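Local coordinates for translation initiation factor eIF2 assembly protein (Schizosaccharomyces pombe, PDB 4ZGP) that acts as an ATP-dependent chaperone of the ATP-grasp type, binding the gamma subunit of eIF2 so that it can assemble with the alpha and beta subunits, at residues L59-E64 and L144-D149; G109-P114 and S132-T137; V113-W118 and E179-E184; P121-W126 and S148-H153. All coordinates share one frame; numbering follows the deposited sequence.

Interaction 1: L59-E64 and L144-D149; sequences LKYLHE and LLKSSD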
# COMPACT_ATOMS: atom_id res chain seq x y z
N LEU A 59 3.27 17.44 9.25
CA LEU A 59 1.84 17.16 9.38
C LEU A 59 1.03 18.41 9.08
O LEU A 59 0.02 18.36 8.38
CB LEU A 59 1.55 16.63 10.78
CG LEU A 59 0.25 15.89 11.08
CD1 LEU A 59 -0.01 14.85 10.03
CD2 LEU A 59 0.36 15.24 12.45
N LYS A 60 1.50 19.53 9.60
CA LYS A 60 0.83 20.82 9.42
C LYS A 60 0.79 21.21 7.94
O LYS A 60 -0.24 21.61 7.41
CB LYS A 60 1.53 21.88 10.26
CG LYS A 60 0.71 23.13 10.57
CD LYS A 60 0.89 24.20 9.49
CE LYS A 60 0.54 25.59 10.03
NZ LYS A 60 -0.84 25.63 10.61
N TYR A 61 1.94 21.08 7.27
CA TYR A 61 2.05 21.37 5.84
C TYR A 61 1.14 20.49 4.98
O TYR A 61 0.59 20.96 3.98
CB TYR A 61 3.52 21.20 5.43
CG TYR A 61 3.81 21.27 3.95
CD1 TYR A 61 4.12 22.47 3.33
CD2 TYR A 61 3.84 20.11 3.18
CE1 TYR A 61 4.41 22.52 1.98
CE2 TYR A 61 4.12 20.15 1.84
CZ TYR A 61 4.42 21.36 1.24
OH TYR A 61 4.71 21.39 -0.10
N LEU A 62 0.97 19.22 5.36
CA LEU A 62 0.21 18.29 4.53
C LEU A 62 -1.30 18.58 4.48
O LEU A 62 -1.99 18.12 3.57
CB LEU A 62 0.42 16.85 5.00
CG LEU A 62 1.81 16.26 4.74
CD1 LEU A 62 1.86 14.82 5.25
CD2 LEU A 62 2.16 16.33 3.25
N HIS A 63 -1.80 19.33 5.46
CA HIS A 63 -3.23 19.68 5.49
C HIS A 63 -3.62 20.90 4.63
O HIS A 63 -4.78 21.28 4.60
CB HIS A 63 -3.66 19.93 6.94
CG HIS A 63 -3.98 18.68 7.71
ND1 HIS A 63 -3.13 18.16 8.66
CD2 HIS A 63 -5.05 17.85 7.66
CE1 HIS A 63 -3.67 17.06 9.17
NE2 HIS A 63 -4.83 16.85 8.58
N GLU A 64 -2.66 21.49 3.92
CA GLU A 64 -2.94 22.68 3.10
C GLU A 64 -3.69 22.36 1.82
O GLU A 64 -3.25 21.52 1.03
CB GLU A 64 -1.63 23.38 2.73
CG GLU A 64 -0.86 23.94 3.90
CD GLU A 64 0.37 24.71 3.45
OE1 GLU A 64 1.23 25.00 4.31
OE2 GLU A 64 0.46 25.01 2.24
N LEU A 144 4.30 15.74 -3.46
CA LEU A 144 3.50 14.58 -3.86
C LEU A 144 2.50 14.19 -2.77
O LEU A 144 1.33 13.92 -3.06
CB LEU A 144 4.43 13.41 -4.20
CG LEU A 144 3.85 12.13 -4.79
CD1 LEU A 144 3.11 12.39 -6.11
CD2 LEU A 144 4.96 11.12 -5.01
N LEU A 145 2.94 14.17 -1.52
CA LEU A 145 2.04 13.81 -0.43
C LEU A 145 0.93 14.83 -0.23
O LEU A 145 -0.20 14.47 0.08
CB LEU A 145 2.82 13.65 0.89
CG LEU A 145 3.81 12.49 0.95
CD1 LEU A 145 4.52 12.50 2.30
CD2 LEU A 145 3.10 11.16 0.72
N LYS A 146 1.27 16.11 -0.37
CA LYS A 146 0.29 17.18 -0.18
C LYS A 146 -0.82 17.13 -1.23
O LYS A 146 -1.95 17.56 -0.96
CB LYS A 146 0.99 18.55 -0.21
CG LYS A 146 0.13 19.71 0.26
CD LYS A 146 0.83 21.05 0.07
CE LYS A 146 0.29 21.79 -1.15
NZ LYS A 146 0.90 23.14 -1.33
N SER A 147 -0.53 16.59 -2.41
CA SER A 147 -1.48 16.67 -3.52
C SER A 147 -2.37 15.45 -3.67
O SER A 147 -3.24 15.40 -4.54
CB SER A 147 -0.73 16.90 -4.83
OG SER A 147 0.23 17.91 -4.64
N SER A 148 -2.15 14.44 -2.83
CA SER A 148 -2.89 13.20 -2.93
C SER A 148 -4.20 13.19 -2.16
O SER A 148 -4.22 13.51 -0.96
CB SER A 148 -2.04 12.03 -2.44
OG SER A 148 -2.81 10.85 -2.39
N ASP A 149 -5.28 12.77 -2.84
CA ASP A 149 -6.57 12.47 -2.19
C ASP A 149 -6.44 11.29 -1.22
O ASP A 149 -7.08 11.26 -0.15
CB ASP A 149 -7.65 12.11 -3.23
CG ASP A 149 -7.93 13.24 -4.22
OD1 ASP A 149 -8.05 14.41 -3.79
OD2 ASP A 149 -8.05 12.95 -5.43

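Interaction 2: G109-P114 and S132-T137; sequences GGAVVP and SLKCTT. With ADP (adenosine-5'-diphosphate), chain C.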
# COMPACT_ATOMS: atom_id res chain seq x y z
N GLY A 109 19.55 5.28 -1.11
CA GLY A 109 20.20 5.30 -2.41
C GLY A 109 19.83 6.48 -3.29
O GLY A 109 20.14 6.49 -4.49
N GLY A 110 19.16 7.48 -2.72
CA GLY A 110 18.86 8.70 -3.45
C GLY A 110 17.50 8.83 -4.13
O GLY A 110 17.19 9.87 -4.69
N ALA A 111 16.67 7.79 -4.07
CA ALA A 111 15.35 7.87 -4.69
C ALA A 111 14.34 7.05 -3.89
O ALA A 111 14.60 5.89 -3.57
CB ALA A 111 15.40 7.39 -6.13
N VAL A 112 13.21 7.68 -3.54
CA VAL A 112 12.18 7.02 -2.72
C VAL A 112 10.75 7.24 -3.23
O VAL A 112 10.49 8.15 -4.01
CB VAL A 112 12.24 7.50 -1.25
CG1 VAL A 112 13.64 7.33 -0.67
CG2 VAL A 112 11.77 8.95 -1.11
N VAL A 113 9.85 6.37 -2.79
CA VAL A 113 8.41 6.57 -2.93
C VAL A 113 7.82 6.79 -1.55
O VAL A 113 7.98 5.94 -0.67
CB VAL A 113 7.74 5.35 -3.62
CG1 VAL A 113 6.22 5.48 -3.56
CG2 VAL A 113 8.20 5.21 -5.07
N PRO A 114 7.18 7.94 -1.32
CA PRO A 114 6.65 8.26 0.01
C PRO A 114 5.23 7.76 0.22
O PRO A 114 4.51 7.65 -0.77
CB PRO A 114 6.65 9.78 0.02
CG PRO A 114 6.32 10.12 -1.45
CD PRO A 114 7.04 9.07 -2.26
N SER A 132 6.12 10.68 -12.25
CA SER A 132 6.57 9.48 -11.54
C SER A 132 6.38 9.64 -10.03
O SER A 132 6.31 10.76 -9.54
CB SER A 132 8.04 9.20 -11.88
OG SER A 132 8.56 8.13 -11.12
N LEU A 133 6.31 8.52 -9.32
CA LEU A 133 6.26 8.55 -7.87
C LEU A 133 7.66 8.75 -7.29
O LEU A 133 7.81 9.01 -6.09
CB LEU A 133 5.66 7.25 -7.31
CG LEU A 133 4.14 7.10 -7.38
CD1 LEU A 133 3.76 5.73 -6.87
CD2 LEU A 133 3.51 8.16 -6.53
N LYS A 134 8.67 8.61 -8.14
CA LYS A 134 10.06 8.74 -7.72
C LYS A 134 10.35 10.13 -7.15
O LYS A 134 10.10 11.14 -7.80
CB LYS A 134 10.98 8.45 -8.89
CG LYS A 134 12.47 8.45 -8.58
CD LYS A 134 13.25 8.20 -9.87
CE LYS A 134 14.72 7.94 -9.62
NZ LYS A 134 15.45 7.73 -10.93
N CYS A 135 10.87 10.18 -5.93
CA CYS A 135 11.21 11.45 -5.29
C CYS A 135 12.66 11.40 -4.88
O CYS A 135 13.10 10.39 -4.32
CB CYS A 135 10.33 11.73 -4.06
SG CYS A 135 8.58 11.87 -4.41
N THR A 136 13.40 12.47 -5.15
CA THR A 136 14.83 12.50 -4.80
C THR A 136 15.16 13.57 -3.77
O THR A 136 16.28 13.62 -3.27
CB THR A 136 15.70 12.74 -6.05
OG1 THR A 136 15.27 13.95 -6.70
CG2 THR A 136 15.56 11.58 -7.02
N THR A 137 14.20 14.42 -3.45
CA THR A 137 14.41 15.46 -2.44
C THR A 137 13.21 15.54 -1.53
O THR A 137 12.15 15.00 -1.85
CB THR A 137 14.63 16.86 -3.08
OG1 THR A 137 13.40 17.32 -3.64
CG2 THR A 137 15.68 16.80 -4.19
PB ADP C . -1.43 1.00 -2.70
O1B ADP C . -1.50 -0.37 -2.03
O2B ADP C . -1.98 2.13 -1.84
O3B ADP C . -1.90 0.93 -4.14
PA ADP C . 1.38 0.47 -3.13
O1A ADP C . 0.88 -0.94 -3.29
O2A ADP C . 2.50 0.84 -2.17
O3A ADP C . 0.13 1.43 -2.76
O5' ADP C . 1.83 0.96 -4.59
C5' ADP C . 1.03 1.83 -5.39
C4' ADP C . 1.69 1.82 -6.76
O4' ADP C . 2.89 2.60 -6.71
C3' ADP C . 2.10 0.41 -7.13
O3' ADP C . 1.16 -0.19 -8.03
C2' ADP C . 3.47 0.55 -7.77
O2' ADP C . 3.38 0.52 -9.20
C1' ADP C . 3.97 1.91 -7.34
N9 ADP C . 5.05 1.70 -6.34
C8 ADP C . 4.85 1.36 -5.05
N7 ADP C . 6.04 1.23 -4.40
C5 ADP C . 7.03 1.49 -5.29
C6 ADP C . 8.51 1.54 -5.25
N6 ADP C . 9.16 1.27 -4.09
N1 ADP C . 9.17 1.85 -6.40
C2 ADP C . 8.49 2.12 -7.54
N3 ADP C . 7.14 2.10 -7.64
C4 ADP C . 6.37 1.80 -6.57
O HOH W 1 18.80 12.12 -4.83

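Interaction 3: V113-W118 and E179-E184; sequences VPKLNW and ELVLKE. With ADP (adenosine-5'-diphosphate), chain C.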
# COMPACT_ATOMS: atom_id res chain seq x y z
N VAL A 113 9.85 6.37 -2.79
CA VAL A 113 8.41 6.57 -2.93
C VAL A 113 7.82 6.79 -1.55
O VAL A 113 7.98 5.94 -0.67
CB VAL A 113 7.74 5.35 -3.62
CG1 VAL A 113 6.22 5.48 -3.56
CG2 VAL A 113 8.20 5.21 -5.07
N PRO A 114 7.18 7.94 -1.32
CA PRO A 114 6.65 8.26 0.01
C PRO A 114 5.23 7.76 0.22
O PRO A 114 4.51 7.65 -0.77
CB PRO A 114 6.65 9.78 0.02
CG PRO A 114 6.32 10.12 -1.45
CD PRO A 114 7.04 9.07 -2.26
N LYS A 115 4.85 7.47 1.45
CA LYS A 115 3.43 7.20 1.77
C LYS A 115 3.22 7.50 3.26
O LYS A 115 4.20 7.68 3.99
CB LYS A 115 3.04 5.75 1.42
CG LYS A 115 3.76 4.69 2.24
CD LYS A 115 3.37 3.24 1.83
CE LYS A 115 2.00 2.87 2.40
NZ LYS A 115 1.53 1.50 1.98
N LEU A 116 1.97 7.61 3.71
CA LEU A 116 1.74 7.66 5.15
C LEU A 116 1.36 6.25 5.59
O LEU A 116 1.83 5.28 4.99
CB LEU A 116 0.68 8.70 5.54
CG LEU A 116 0.97 10.14 5.11
CD1 LEU A 116 -0.01 11.10 5.75
CD2 LEU A 116 2.42 10.58 5.40
N ASN A 117 0.56 6.12 6.64
CA ASN A 117 0.40 4.82 7.25
C ASN A 117 -0.21 3.80 6.30
O ASN A 117 0.13 2.62 6.38
CB ASN A 117 -0.47 4.88 8.52
CG ASN A 117 0.02 5.92 9.54
OD1 ASN A 117 0.29 7.08 9.19
ND2 ASN A 117 0.12 5.51 10.81
N TRP A 118 -1.11 4.23 5.42
CA TRP A 118 -1.78 3.24 4.57
C TRP A 118 -1.64 3.47 3.07
O TRP A 118 -1.43 2.51 2.33
CB TRP A 118 -3.28 3.14 4.88
CG TRP A 118 -3.58 2.82 6.31
CD1 TRP A 118 -3.67 1.57 6.88
CD2 TRP A 118 -3.82 3.75 7.35
NE1 TRP A 118 -3.94 1.68 8.22
CE2 TRP A 118 -4.06 3.02 8.54
CE3 TRP A 118 -3.87 5.15 7.40
CZ2 TRP A 118 -4.32 3.63 9.75
CZ3 TRP A 118 -4.14 5.76 8.60
CH2 TRP A 118 -4.36 5.00 9.77
N GLU A 179 2.66 8.34 10.45
CA GLU A 179 4.05 8.01 10.17
C GLU A 179 4.35 8.40 8.74
O GLU A 179 3.47 8.35 7.89
CB GLU A 179 4.31 6.52 10.40
CG GLU A 179 3.41 5.64 9.55
CD GLU A 179 3.27 4.23 10.08
OE1 GLU A 179 3.28 4.05 11.31
OE2 GLU A 179 3.13 3.30 9.26
N LEU A 180 5.58 8.82 8.50
CA LEU A 180 6.05 9.09 7.16
C LEU A 180 6.92 7.94 6.70
O LEU A 180 7.98 7.65 7.27
CB LEU A 180 6.83 10.41 7.11
CG LEU A 180 7.52 10.68 5.77
CD1 LEU A 180 6.51 10.71 4.66
CD2 LEU A 180 8.30 12.00 5.82
N VAL A 181 6.45 7.27 5.66
CA VAL A 181 7.15 6.14 5.10
C VAL A 181 7.89 6.56 3.84
O VAL A 181 7.31 7.15 2.95
CB VAL A 181 6.17 4.98 4.76
CG1 VAL A 181 6.92 3.81 4.15
CG2 VAL A 181 5.41 4.56 6.02
N LEU A 182 9.17 6.24 3.79
CA LEU A 182 9.94 6.42 2.58
C LEU A 182 10.43 5.05 2.10
O LEU A 182 11.31 4.44 2.69
CB LEU A 182 11.13 7.37 2.84
CG LEU A 182 10.69 8.74 3.36
CD1 LEU A 182 11.90 9.57 3.79
CD2 LEU A 182 9.87 9.50 2.29
N LYS A 183 9.83 4.56 1.02
CA LYS A 183 10.25 3.31 0.42
C LYS A 183 11.34 3.53 -0.59
O LYS A 183 11.23 4.45 -1.38
CB LYS A 183 9.06 2.62 -0.25
CG LYS A 183 7.95 2.41 0.77
CD LYS A 183 6.78 1.71 0.19
CE LYS A 183 6.16 2.53 -0.91
NZ LYS A 183 5.34 1.60 -1.73
N GLU A 184 12.35 2.68 -0.61
CA GLU A 184 13.36 2.79 -1.66
C GLU A 184 12.69 2.63 -3.02
O GLU A 184 11.95 1.68 -3.24
CB GLU A 184 14.46 1.74 -1.51
CG GLU A 184 15.44 1.78 -2.66
CD GLU A 184 16.75 1.11 -2.34
OE1 GLU A 184 16.97 0.73 -1.17
OE2 GLU A 184 17.57 0.98 -3.28
PB ADP C . -1.43 1.00 -2.70
O1B ADP C . -1.50 -0.37 -2.03
O2B ADP C . -1.98 2.13 -1.84
O3B ADP C . -1.90 0.93 -4.14
PA ADP C . 1.38 0.47 -3.13
O1A ADP C . 0.88 -0.94 -3.29
O2A ADP C . 2.50 0.84 -2.17
O3A ADP C . 0.13 1.43 -2.76
O5' ADP C . 1.83 0.96 -4.59
C5' ADP C . 1.03 1.83 -5.39
C4' ADP C . 1.69 1.82 -6.76
O4' ADP C . 2.89 2.60 -6.71
C3' ADP C . 2.10 0.41 -7.13
O3' ADP C . 1.16 -0.19 -8.03
C2' ADP C . 3.47 0.55 -7.77
O2' ADP C . 3.38 0.52 -9.20
C1' ADP C . 3.97 1.91 -7.34
N9 ADP C . 5.05 1.70 -6.34
C8 ADP C . 4.85 1.36 -5.05
N7 ADP C . 6.04 1.23 -4.40
C5 ADP C . 7.03 1.49 -5.29
C6 ADP C . 8.51 1.54 -5.25
N6 ADP C . 9.16 1.27 -4.09
N1 ADP C . 9.17 1.85 -6.40
C2 ADP C . 8.49 2.12 -7.54
N3 ADP C . 7.14 2.10 -7.64
C4 ADP C . 6.37 1.80 -6.57
O HOH W 2 3.22 0.08 0.49

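Interaction 4: P121-W126 and S148-H153; sequences PKDALW and SDFVAH. With ADP (adenosine-5'-diphosphate), chain C.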
# COMPACT_ATOMS: atom_id res chain seq x y z
N PRO A 121 0.55 7.79 -2.64
CA PRO A 121 -0.06 8.87 -3.43
C PRO A 121 0.01 8.60 -4.93
O PRO A 121 0.50 9.41 -5.72
CB PRO A 121 0.77 10.10 -3.02
CG PRO A 121 2.11 9.55 -2.69
CD PRO A 121 1.82 8.21 -2.02
N LYS A 122 -0.51 7.45 -5.32
CA LYS A 122 -0.47 7.01 -6.71
C LYS A 122 -1.37 7.91 -7.56
O LYS A 122 -1.24 7.97 -8.78
CB LYS A 122 -0.90 5.55 -6.83
CG LYS A 122 -2.23 5.26 -6.18
CD LYS A 122 -2.75 3.86 -6.52
CE LYS A 122 -4.02 3.53 -5.72
NZ LYS A 122 -3.75 3.23 -4.28
N ASP A 123 -2.29 8.60 -6.90
CA ASP A 123 -3.29 9.40 -7.59
C ASP A 123 -2.77 10.78 -7.93
O ASP A 123 -3.45 11.57 -8.58
CB ASP A 123 -4.54 9.55 -6.74
CG ASP A 123 -4.26 10.32 -5.46
OD1 ASP A 123 -3.44 9.85 -4.64
OD2 ASP A 123 -4.84 11.41 -5.29
N ALA A 124 -1.56 11.07 -7.48
CA ALA A 124 -1.08 12.44 -7.48
C ALA A 124 0.05 12.64 -8.48
O ALA A 124 0.82 13.60 -8.37
CB ALA A 124 -0.63 12.85 -6.08
N LEU A 125 0.14 11.74 -9.45
CA LEU A 125 1.16 11.85 -10.49
C LEU A 125 1.04 13.14 -11.30
O LEU A 125 2.04 13.65 -11.81
CB LEU A 125 1.09 10.65 -11.43
CG LEU A 125 2.13 9.59 -11.11
CD1 LEU A 125 2.03 9.19 -9.65
CD2 LEU A 125 1.99 8.38 -12.01
N TRP A 126 -0.18 13.67 -11.40
CA TRP A 126 -0.46 14.88 -12.18
C TRP A 126 0.33 16.09 -11.70
O TRP A 126 0.49 17.05 -12.46
CB TRP A 126 -1.96 15.20 -12.16
CG TRP A 126 -2.55 15.28 -10.78
CD1 TRP A 126 -3.11 14.26 -10.07
CD2 TRP A 126 -2.62 16.45 -9.95
NE1 TRP A 126 -3.53 14.72 -8.84
CE2 TRP A 126 -3.24 16.06 -8.74
CE3 TRP A 126 -2.22 17.78 -10.09
CZ2 TRP A 126 -3.48 16.95 -7.69
CZ3 TRP A 126 -2.45 18.67 -9.05
CH2 TRP A 126 -3.07 18.24 -7.86
N SER A 148 -2.15 14.44 -2.83
CA SER A 148 -2.89 13.20 -2.93
C SER A 148 -4.20 13.19 -2.16
O SER A 148 -4.22 13.51 -0.96
CB SER A 148 -2.04 12.03 -2.44
OG SER A 148 -2.81 10.85 -2.39
N ASP A 149 -5.28 12.77 -2.84
CA ASP A 149 -6.57 12.47 -2.19
C ASP A 149 -6.44 11.29 -1.22
O ASP A 149 -7.08 11.26 -0.15
CB ASP A 149 -7.65 12.11 -3.23
CG ASP A 149 -7.93 13.24 -4.22
OD1 ASP A 149 -8.05 14.41 -3.79
OD2 ASP A 149 -8.05 12.95 -5.43
N PHE A 150 -5.65 10.30 -1.62
CA PHE A 150 -5.48 9.10 -0.81
C PHE A 150 -4.80 9.46 0.49
O PHE A 150 -5.22 9.01 1.55
CB PHE A 150 -4.65 8.04 -1.55
CG PHE A 150 -5.36 7.44 -2.73
CD1 PHE A 150 -6.69 7.07 -2.65
CD2 PHE A 150 -4.69 7.23 -3.92
CE1 PHE A 150 -7.35 6.51 -3.74
CE2 PHE A 150 -5.35 6.67 -5.02
CZ PHE A 150 -6.68 6.31 -4.93
N VAL A 151 -3.75 10.26 0.41
CA VAL A 151 -3.02 10.69 1.60
C VAL A 151 -3.94 11.51 2.51
O VAL A 151 -3.95 11.33 3.72
CB VAL A 151 -1.75 11.52 1.22
CG1 VAL A 151 -1.16 12.19 2.44
CG2 VAL A 151 -0.72 10.62 0.55
N ALA A 152 -4.75 12.37 1.90
CA ALA A 152 -5.72 13.18 2.63
C ALA A 152 -6.74 12.29 3.33
O ALA A 152 -7.20 12.62 4.43
CB ALA A 152 -6.43 14.16 1.68
N HIS A 153 -7.09 11.17 2.71
CA HIS A 153 -8.01 10.24 3.34
C HIS A 153 -7.38 9.59 4.58
O HIS A 153 -8.06 9.39 5.59
CB HIS A 153 -8.48 9.17 2.37
CG HIS A 153 -9.58 8.33 2.92
ND1 HIS A 153 -10.90 8.75 2.94
CD2 HIS A 153 -9.57 7.12 3.52
CE1 HIS A 153 -11.65 7.82 3.50
NE2 HIS A 153 -10.87 6.82 3.86
PB ADP C . -1.43 1.00 -2.70
O1B ADP C . -1.50 -0.37 -2.03
O2B ADP C . -1.98 2.13 -1.84
O3B ADP C . -1.90 0.93 -4.14
PA ADP C . 1.38 0.47 -3.13
O1A ADP C . 0.88 -0.94 -3.29
O2A ADP C . 2.50 0.84 -2.17
O3A ADP C . 0.13 1.43 -2.76
O5' ADP C . 1.83 0.96 -4.59
C5' ADP C . 1.03 1.83 -5.39
C4' ADP C . 1.69 1.82 -6.76
O4' ADP C . 2.89 2.60 -6.71
C3' ADP C . 2.10 0.41 -7.13
O3' ADP C . 1.16 -0.19 -8.03
C2' ADP C . 3.47 0.55 -7.77
O2' ADP C . 3.38 0.52 -9.20
C1' ADP C . 3.97 1.91 -7.34
N9 ADP C . 5.05 1.70 -6.34
C8 ADP C . 4.85 1.36 -5.05
N7 ADP C . 6.04 1.23 -4.40
C5 ADP C . 7.03 1.49 -5.29
C6 ADP C . 8.51 1.54 -5.25
N6 ADP C . 9.16 1.27 -4.09
N1 ADP C . 9.17 1.85 -6.40
C2 ADP C . 8.49 2.12 -7.54
N3 ADP C . 7.14 2.10 -7.64
C4 ADP C . 6.37 1.80 -6.57

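Interaction 1: L59-E64 and L144-D149
Lys146 lies against the C-terminal end of the helix that carries Tyr61 and Leu62, and its aliphatic chain does most of the touching. Followed outward, CB lies 4.1 Å from Tyr61 CE2, at the rim of the phenol ring. CG, turned anti to the backbone N (chi1 -168°), runs past Tyr61 O and stands 3.9 Å from Glu64 O. CD then comes over one face of the Tyr61 ring, 4.2 Å from the centroid and 27° off the ring normal, a CH-pi contact in which the lysine chain crosses the tyrosine at about a right angle. A bend at chi3 (102°) directs CE and NZ toward Glu64. There NZ stops 4.1 Å from Glu64 OE2, opposite charges that probably attract, though too far apart for a salt bridge. An alanine in place of Lys146 would probably uncover this face of the Tyr61 ring and leave the Glu64 carboxylate without its nearby positive charge.

Beside this, Leu62 sends one methyl inward: CD2 rests 3.6 Å from Leu145 CB and also touches the backbone N of Lys146, so the leucine packs on CB and backbone at the end of helix 138-146.

The contact thus joins the C-terminal turns of helices 56-62 and 138-146 through apolar and weakly electrostatic packing. Tyr92 meets the Tyr61 ring edge-to-face, Leu155 of helix 149-157 covers Leu62, and Leu145 reaches on to Val151 of that helix and to Pro114 of strand 112-115.

Interaction 2: G109-P114 and S132-T137
The adenine and ribose part of the nucleotide pocket is lined here by Val113 and Leu133, which sit on two chain segments held together by a single antiparallel bridge. Val112 and Cys135 form the hydrogen-bonded pair: Val112 N gives to Cys135 O at 2.8 Å, nearly straight at 169°, and Cys135 N returns a more bent bond to Val112 O.

Side chains fill in around the bridge. Val113 turns CG1 anti to its own N (chi1 171°), which leaves CG2 to face the base, 3.7 Å from ADP C6, while the same methyl lies 4.0 Å from Leu133 CB. Leu133 carries on toward the sugar, its CD1 3.3 Å from ADP O4'. Farther from the nucleotide, Cys135 SG rests 3.9 Å from Pro114 CD, and Val141 and Leu144 of helix 138-146 pack against the same cysteine. Lys134 stretches fully extended past Ala111, its CE 3.6 Å from Ala111 CB, and makes a cation-pi contact with Trp185. At the outer end one water donates to Gly110 O and, weakly, to Thr136 O.

The two direct hydrogen bonds between the segments both involve the backbone of Cys135; the rest of the contact is packing. What Val113 and Leu133 offer the nucleotide is carbon, a surface suited to the flat base and the ribose, while polar recognition of ADP is left to other residues such as Lys183 and Glu184.

Interaction 3: V113-W118 and E179-E184
Lys183 NZ grips the nucleotide in two places, giving to ADP N7 at 2.8 Å and to the alpha-phosphate oxygen O2A at 3.0 Å. A bend at chi3 (-63°) turns the end of the chain back over Val113 toward the ligand, its CE 4.0 Å from Val113 CG1. Next door Lys115 NZ gives a hydrogen bond to Trp118 O from above the carbonyl plane and makes a salt bridge with Asp258. A water accepts from Lys115 NZ at 2.7 Å and donates to ADP O2A, so Lys115 reaches the alpha-phosphate through this water. Glu184 takes the adenine amino group on its backbone O.

Behind these groups strands 112-115 and 180-184 run antiparallel. Val113 with Lys183 and Lys115 with Val181 are hydrogen-bonded pairs, each with two backbone bonds, and Pro114 with Leu182 is the non-hydrogen-bonded pair between them. Lys115 and Val181 lie side by side in tight contact, Lys115 CG 3.5 Å from Val181 CB. Pro114 CB and Leu182 CD2 meet on the other face of the sheet. Just past the end of strand 112-115 and just before strand 180-184, Asn117 OD1 accepts from Glu179 N at 3.0 Å, and the Asn117 amide stacks on the Glu179 carboxylate with planes 12° apart. That carboxylate is held by Ser35 and Lys52.

The two lysines rise from the nucleotide-facing side of the sheet, with Lys115 NZ and Lys183 NZ 5.3 Å apart. Their positive charges would probably be balanced by the ADP phosphates and by Asp258, consistent with their role in ATP binding.

Interaction 4: P121-W126 and S148-H153
Phe150 lies across the chain of Lys122: its CE2 is 3.5 Å from Lys122 CE, and the two side chains cross at about a right angle. The chain turns at chi4 (-74°), and NZ ends 4.3 Å from the ring centroid, an off-centre cation-pi contact, while giving a hydrogen bond to ADP O3B at 3.0 Å. One ammonium group is therefore shared between the beta-phosphate and the aromatic ring.

Asp123 slides past the same phenylalanine in the opposite direction, carboxylate and ring planes 68° apart. Its OD1 accepts from Ser148 OG at 2.5 Å through the syn lone pair, and its OD2 accepts from Asp149 N at 2.8 Å. Ser148 is the N-cap of helix 149-157: the same OG that gives to Asp123 accepts from Val151 N at 169°. An alanine at Asp123 would probably leave Asp149 N and the Ser148 hydroxyl without the carboxylate oxygens that receive them, so that the loop would be less firmly tied to the helix start.

Next to these polar groups, Pro121 CB presses on Ser148 CB at 3.5 Å, tighter than usual, and also touches Val151 CG2. Leu144 and Leu145 of helix 138-146 back this proline.

Interactions 2 and 3 share Val113 and Pro114 on strand 112-115, their centres 11 Å apart; interaction 3 pairs that strand with 180-184 in a three-stranded antiparallel sheet, and interaction 2 adds the loop before helix 138-146. Interactions 1 and 4 share Ser148 and Asp149, where helix 138-146 gives way to helix 149-157, with centres 9 Å apart. Leu144 and Leu145 connect the groups, packing on Leu133, Pro114, Leu180 and Pro121. Interactions 2 and 4 alternate along the chain; interaction 2 is nested in the loop interaction 1 closes, interaction 4 in that of interaction 3. Interactions 2, 3 and 4 touch ADP at base and ribose, base and alpha-phosphate, and beta-phosphate; interaction 1 packs helices behind them.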